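Local coordinates for protein FdxN element excision controlling factor XisI (Anabaena variabilis ATCC 29413, PDB 2NVM) that probably controls excision of the fdxN element, taking part with XisF and XisH in the site-specific recombination of nitrogen-fixation genes, at residues Gln70-Ile78 and Glu87-Met98. Residues are numbered along the deposited sequence; the frame is centred on the assembly and turned at random. Where two conformers were deposited one is given.
Sequences QHIILYLQI and EDSTNLAIVDEM
Tyr-75 and Glu-87 form an antiparallel hydrogen-bonded pair at the end of strand 82-87. Tyr-75 N gives a nearly straight bond to Glu-87 O (3.0 Å, 170° at the hydrogen); the return bond, Glu-87 N to Tyr-75 O, is longer and more bent. Glu-87 leaves the backbone with CG anti to N (chi1 -178°), which places CG against Ile-72 CG2 at 3.7 Å; the bend at chi2 (61°) then turns the carboxylate toward a water and the second subunit. That water donates to both Ile-73 O and Glu-87 OE2, while OE1 accepts from Gln-70 NE2 of the second subunit, so the carboxylate links the two chains. Next along, Ile-73 CG2 meets Ser-89 OG at 3.4 Å.

On the other face, Leu-74 CD1 touches both Glu-87 O (3.3 Å) and Ile-94 CD1 (3.5 Å). The leucine and isoleucine side chains run alongside one another with opposite headings, and Leu-76 CD2 passes the same isoleucine methyl. One turn further along the helix, CE of selenomethionine Met-98 meets Leu-76 CD1 tip to tip (4.1 Å). Tyr-19 and Ile-15 of helix 4-23 pack on Ile-94 and Met-98, respectively.

Asp-88 organises the link into the helix: OD1 takes the Thr-90 hydroxyl on its syn lone pair (2.7 Å) and Thr-90 N from above the carboxylate plane, making an Asx turn, while OD2 accepts from Leu-92 N. Thr-90 OG1 in turn accepts from Ile-94 N. On the side of strand 55-61, Ile-73 and Leu-74 form a classic beta bulge opposite Trp-58. The Asx turn and a type I' turn from Thr-90 to Ala-93 make a strand-turn-helix connection in the XisI fold, folding helix 93-100 over the Leu-74 and Leu-76 face of the sheet.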
loop_
_atom_site.group_PDB
_atom_site.type_symbol
_atom_site.label_atom_id
_atom_site.label_comp_id
_atom_site.label_asym_id
_atom_site.label_seq_id
_atom_site.Cartn_x
_atom_site.Cartn_y
_atom_site.Cartn_z
ATOM N N GLN B 70 -8.903 -3.590 -7.758
ATOM C CA GLN B 70 -7.985 -3.414 -6.618
ATOM C C GLN B 70 -6.601 -3.439 -7.257
ATOM O O GLN B 70 -5.996 -4.492 -7.404
ATOM C CB GLN B 70 -8.196 -4.500 -5.565
ATOM C CG GLN B 70 -7.535 -4.179 -4.250
ATOM C CD GLN B 70 -7.848 -5.233 -3.187
ATOM O OE1 GLN B 70 -8.768 -5.056 -2.386
ATOM N NE2 GLN B 70 -7.143 -6.364 -3.240
ATOM N N HIS B 71 -6.138 -2.246 -7.643
ATOM C CA HIS B 71 -4.947 -2.060 -8.455
ATOM C C HIS B 71 -3.939 -1.031 -7.903
ATOM O O HIS B 71 -4.292 0.106 -7.625
ATOM C CB HIS B 71 -5.512 -1.666 -9.859
ATOM C CG HIS B 71 -4.499 -1.199 -10.846
ATOM N ND1 HIS B 71 -3.503 -2.016 -11.339
ATOM C CD2 HIS B 71 -4.364 -0.013 -11.480
ATOM C CE1 HIS B 71 -2.770 -1.336 -12.204
ATOM N NE2 HIS B 71 -3.268 -0.116 -12.305
ATOM N N ILE B 72 -2.687 -1.454 -7.772
ATOM C CA ILE B 72 -1.561 -0.588 -7.339
ATOM C C ILE B 72 -1.154 0.256 -8.548
ATOM O O ILE B 72 -0.920 -0.309 -9.622
ATOM C CB ILE B 72 -0.384 -1.426 -6.790
ATOM C CG1 ILE B 72 -0.860 -2.180 -5.526
ATOM C CG2 ILE B 72 0.881 -0.529 -6.512
ATOM C CD1 ILE B 72 0.174 -3.103 -4.913
ATOM N N ILE B 73 -1.124 1.590 -8.358
ATOM C CA ILE B 73 -0.761 2.576 -9.388
ATOM C C ILE B 73 0.713 2.958 -9.250
ATOM O O ILE B 73 1.457 2.960 -10.228
ATOM C CB ILE B 73 -1.579 3.920 -9.258
ATOM C CG1 ILE B 73 -3.094 3.693 -9.318
ATOM C CG2 ILE B 73 -1.166 4.937 -10.335
ATOM C CD1 ILE B 73 -3.579 3.117 -10.602
ATOM N N LEU B 74 1.109 3.321 -8.026
ATOM C CA LEU B 74 2.466 3.756 -7.712
ATOM C C LEU B 74 2.830 3.261 -6.327
ATOM O O LEU B 74 2.054 3.457 -5.381
ATOM C CB LEU B 74 2.516 5.289 -7.804
ATOM C CG LEU B 74 3.810 6.114 -7.802
ATOM C CD1 LEU B 74 4.800 5.630 -8.826
ATOM C CD2 LEU B 74 3.464 7.582 -8.088
ATOM N N TYR B 75 3.984 2.594 -6.228
ATOM C CA TYR B 75 4.469 2.033 -4.983
ATOM C C TYR B 75 5.977 2.256 -4.870
ATOM O O TYR B 75 6.752 1.809 -5.720
ATOM C CB TYR B 75 4.055 0.539 -4.853
ATOM C CG TYR B 75 4.595 -0.200 -3.642
ATOM C CD1 TYR B 75 4.779 0.449 -2.389
ATOM C CD2 TYR B 75 4.827 -1.587 -3.699
ATOM C CE1 TYR B 75 5.276 -0.240 -1.272
ATOM C CE2 TYR B 75 5.315 -2.286 -2.593
ATOM C CZ TYR B 75 5.527 -1.598 -1.371
ATOM O OH TYR B 75 5.990 -2.249 -0.260
ATOM N N LEU B 76 6.354 2.952 -3.801
ATOM C CA LEU B 76 7.732 3.299 -3.490
ATOM C C LEU B 76 8.040 2.941 -2.045
ATOM O O LEU B 76 7.169 3.074 -1.172
ATOM C CB LEU B 76 7.934 4.811 -3.663
ATOM C CG LEU B 76 7.516 5.456 -4.990
ATOM C CD1 LEU B 76 7.726 6.945 -4.945
ATOM C CD2 LEU B 76 8.295 4.897 -6.134
ATOM N N GLN B 77 9.251 2.448 -1.811
ATOM C CA GLN B 77 9.758 2.182 -0.470
ATOM C C GLN B 77 11.243 2.576 -0.360
ATOM O O GLN B 77 11.961 2.575 -1.364
ATOM C CB GLN B 77 9.528 0.735 0.008
ATOM C CG GLN B 77 10.242 -0.354 -0.781
ATOM C CD GLN B 77 10.443 -1.682 -0.074
ATOM O OE1 GLN B 77 10.087 -1.884 1.097
ATOM N NE2 GLN B 77 11.087 -2.598 -0.786
ATOM N N ILE B 78 11.663 2.943 0.852
ATOM C CA ILE B 78 13.046 3.275 1.156
ATOM C C ILE B 78 13.524 2.066 1.959
ATOM O O ILE B 78 12.942 1.756 3.002
ATOM C CB ILE B 78 13.240 4.602 1.929
ATOM C CG1 ILE B 78 12.504 5.769 1.224
ATOM C CG2 ILE B 78 14.732 4.890 2.052
ATOM C CD1 ILE B 78 12.577 7.084 1.949
ATOM N N GLU B 87 6.385 -0.095 -8.314
ATOM C CA GLU B 87 5.323 0.013 -9.316
ATOM C C GLU B 87 5.288 1.466 -9.737
ATOM O O GLU B 87 5.364 2.349 -8.873
ATOM C CB GLU B 87 3.973 -0.439 -8.731
ATOM C CG GLU B 87 2.773 -0.425 -9.709
ATOM C CD GLU B 87 2.935 -1.348 -10.932
ATOM O OE1 GLU B 87 3.317 -2.519 -10.753
ATOM O OE2 GLU B 87 2.652 -0.897 -12.075
ATOM N N ASP B 88 5.196 1.695 -11.048
ATOM C CA ASP B 88 5.216 3.012 -11.639
ATOM C C ASP B 88 4.197 3.116 -12.770
ATOM O O ASP B 88 4.166 2.244 -13.641
ATOM C CB ASP B 88 6.634 3.259 -12.216
ATOM C CG ASP B 88 6.804 4.658 -12.858
ATOM O OD1 ASP B 88 6.219 5.632 -12.345
ATOM O OD2 ASP B 88 7.534 4.774 -13.864
ATOM N N SER B 89 3.446 4.220 -12.768
ATOM C CA SER B 89 2.423 4.588 -13.771
ATOM C C SER B 89 2.800 5.806 -14.668
ATOM O O SER B 89 2.013 6.189 -15.536
ATOM C CB SER B 89 1.160 5.002 -13.011
ATOM O OG SER B 89 1.460 6.101 -12.141
ATOM N N THR B 90 3.975 6.397 -14.442
ATOM C CA THR B 90 4.446 7.621 -15.123
ATOM C C THR B 90 5.440 7.435 -16.270
ATOM O O THR B 90 5.852 8.448 -16.854
ATOM C CB THR B 90 5.125 8.556 -14.065
ATOM O OG1 THR B 90 6.373 7.987 -13.627
ATOM C CG2 THR B 90 4.210 8.779 -12.865
ATOM N N ASN B 91 5.786 6.172 -16.596
ATOM C CA ASN B 91 6.769 5.820 -17.640
ATOM C C ASN B 91 8.139 6.463 -17.290
ATOM O O ASN B 91 8.828 7.046 -18.142
ATOM C CB ASN B 91 6.246 6.197 -19.049
ATOM C CG ASN B 91 6.984 5.471 -20.197
ATOM O OD1 ASN B 91 7.416 4.323 -20.063
ATOM N ND2 ASN B 91 7.080 6.137 -21.346
ATOM N N LEU B 92 8.499 6.344 -16.000
ATOM C CA LEU B 92 9.727 6.875 -15.393
ATOM C C LEU B 92 9.829 8.405 -15.258
ATOM O O LEU B 92 10.903 8.906 -14.952
ATOM C CB LEU B 92 11.003 6.224 -16.006
ATOM C CG LEU B 92 11.129 4.702 -15.813
ATOM C CD1 LEU B 92 12.394 4.225 -16.505
ATOM C CD2 LEU B 92 11.128 4.283 -14.326
ATOM N N ALA B 93 8.712 9.138 -15.407
ATOM C CA ALA B 93 8.693 10.608 -15.191
ATOM C C ALA B 93 9.093 10.953 -13.740
ATOM O O ALA B 93 9.736 11.970 -13.522
ATOM C CB ALA B 93 7.330 11.221 -15.530
ATOM N N ILE B 94 8.741 10.083 -12.781
ATOM C CA ILE B 94 9.109 10.254 -11.360
ATOM C C ILE B 94 10.628 10.159 -11.098
ATOM O O ILE B 94 11.094 10.723 -10.120
ATOM C CB ILE B 94 8.341 9.282 -10.382
ATOM C CG1 ILE B 94 8.721 7.805 -10.565
ATOM C CG2 ILE B 94 6.807 9.461 -10.504
ATOM C CD1 ILE B 94 8.016 6.916 -9.527
ATOM N N VAL B 95 11.366 9.413 -11.933
ATOM C CA VAL B 95 12.837 9.300 -11.816
ATOM C C VAL B 95 13.507 10.653 -12.077
ATOM O O VAL B 95 14.434 11.010 -11.356
ATOM C CB VAL B 95 13.436 8.184 -12.720
ATOM C CG1 VAL B 95 14.952 8.318 -12.869
ATOM C CG2 VAL B 95 13.056 6.818 -12.175
ATOM N N ASP B 96 13.024 11.379 -13.092
ATOM C CA ASP B 96 13.509 12.722 -13.423
ATOM C C ASP B 96 13.360 13.658 -12.224
ATOM O O ASP B 96 14.284 14.402 -11.908
ATOM C CB ASP B 96 12.768 13.317 -14.638
ATOM C CG ASP B 96 13.101 12.601 -15.947
ATOM O OD1 ASP B 96 14.304 12.438 -16.258
ATOM O OD2 ASP B 96 12.151 12.244 -16.685
ATOM N N GLU B 97 12.216 13.569 -11.539
ATOM C CA GLU B 97 11.964 14.387 -10.342
ATOM C C GLU B 97 12.930 14.073 -9.190
ATOM O O GLU B 97 13.399 14.999 -8.521
ATOM C CB GLU B 97 10.477 14.361 -9.959
ATOM C CG GLU B 97 9.638 15.014 -11.100
ATOM C CD GLU B 97 8.249 15.422 -10.711
ATOM O OE1 GLU B 97 7.653 14.782 -9.828
ATOM O OE2 GLU B 97 7.737 16.392 -11.306
HETATM N N MSE B 98 13.292 12.800 -9.036
HETATM C CA MSE B 98 14.256 12.362 -8.009
HETATM C C MSE B 98 15.678 12.861 -8.314
HETATM O O MSE B 98 16.354 13.342 -7.404
HETATM C CB MSE B 98 14.260 10.837 -7.850
HETATM C CG MSE B 98 12.960 10.267 -7.314
HETATM SE SE MSE B 98 12.991 8.339 -7.388
HETATM C CE MSE B 98 11.152 8.013 -6.916
HETATM O O HOH W 1 1.052 1.670 -12.514
#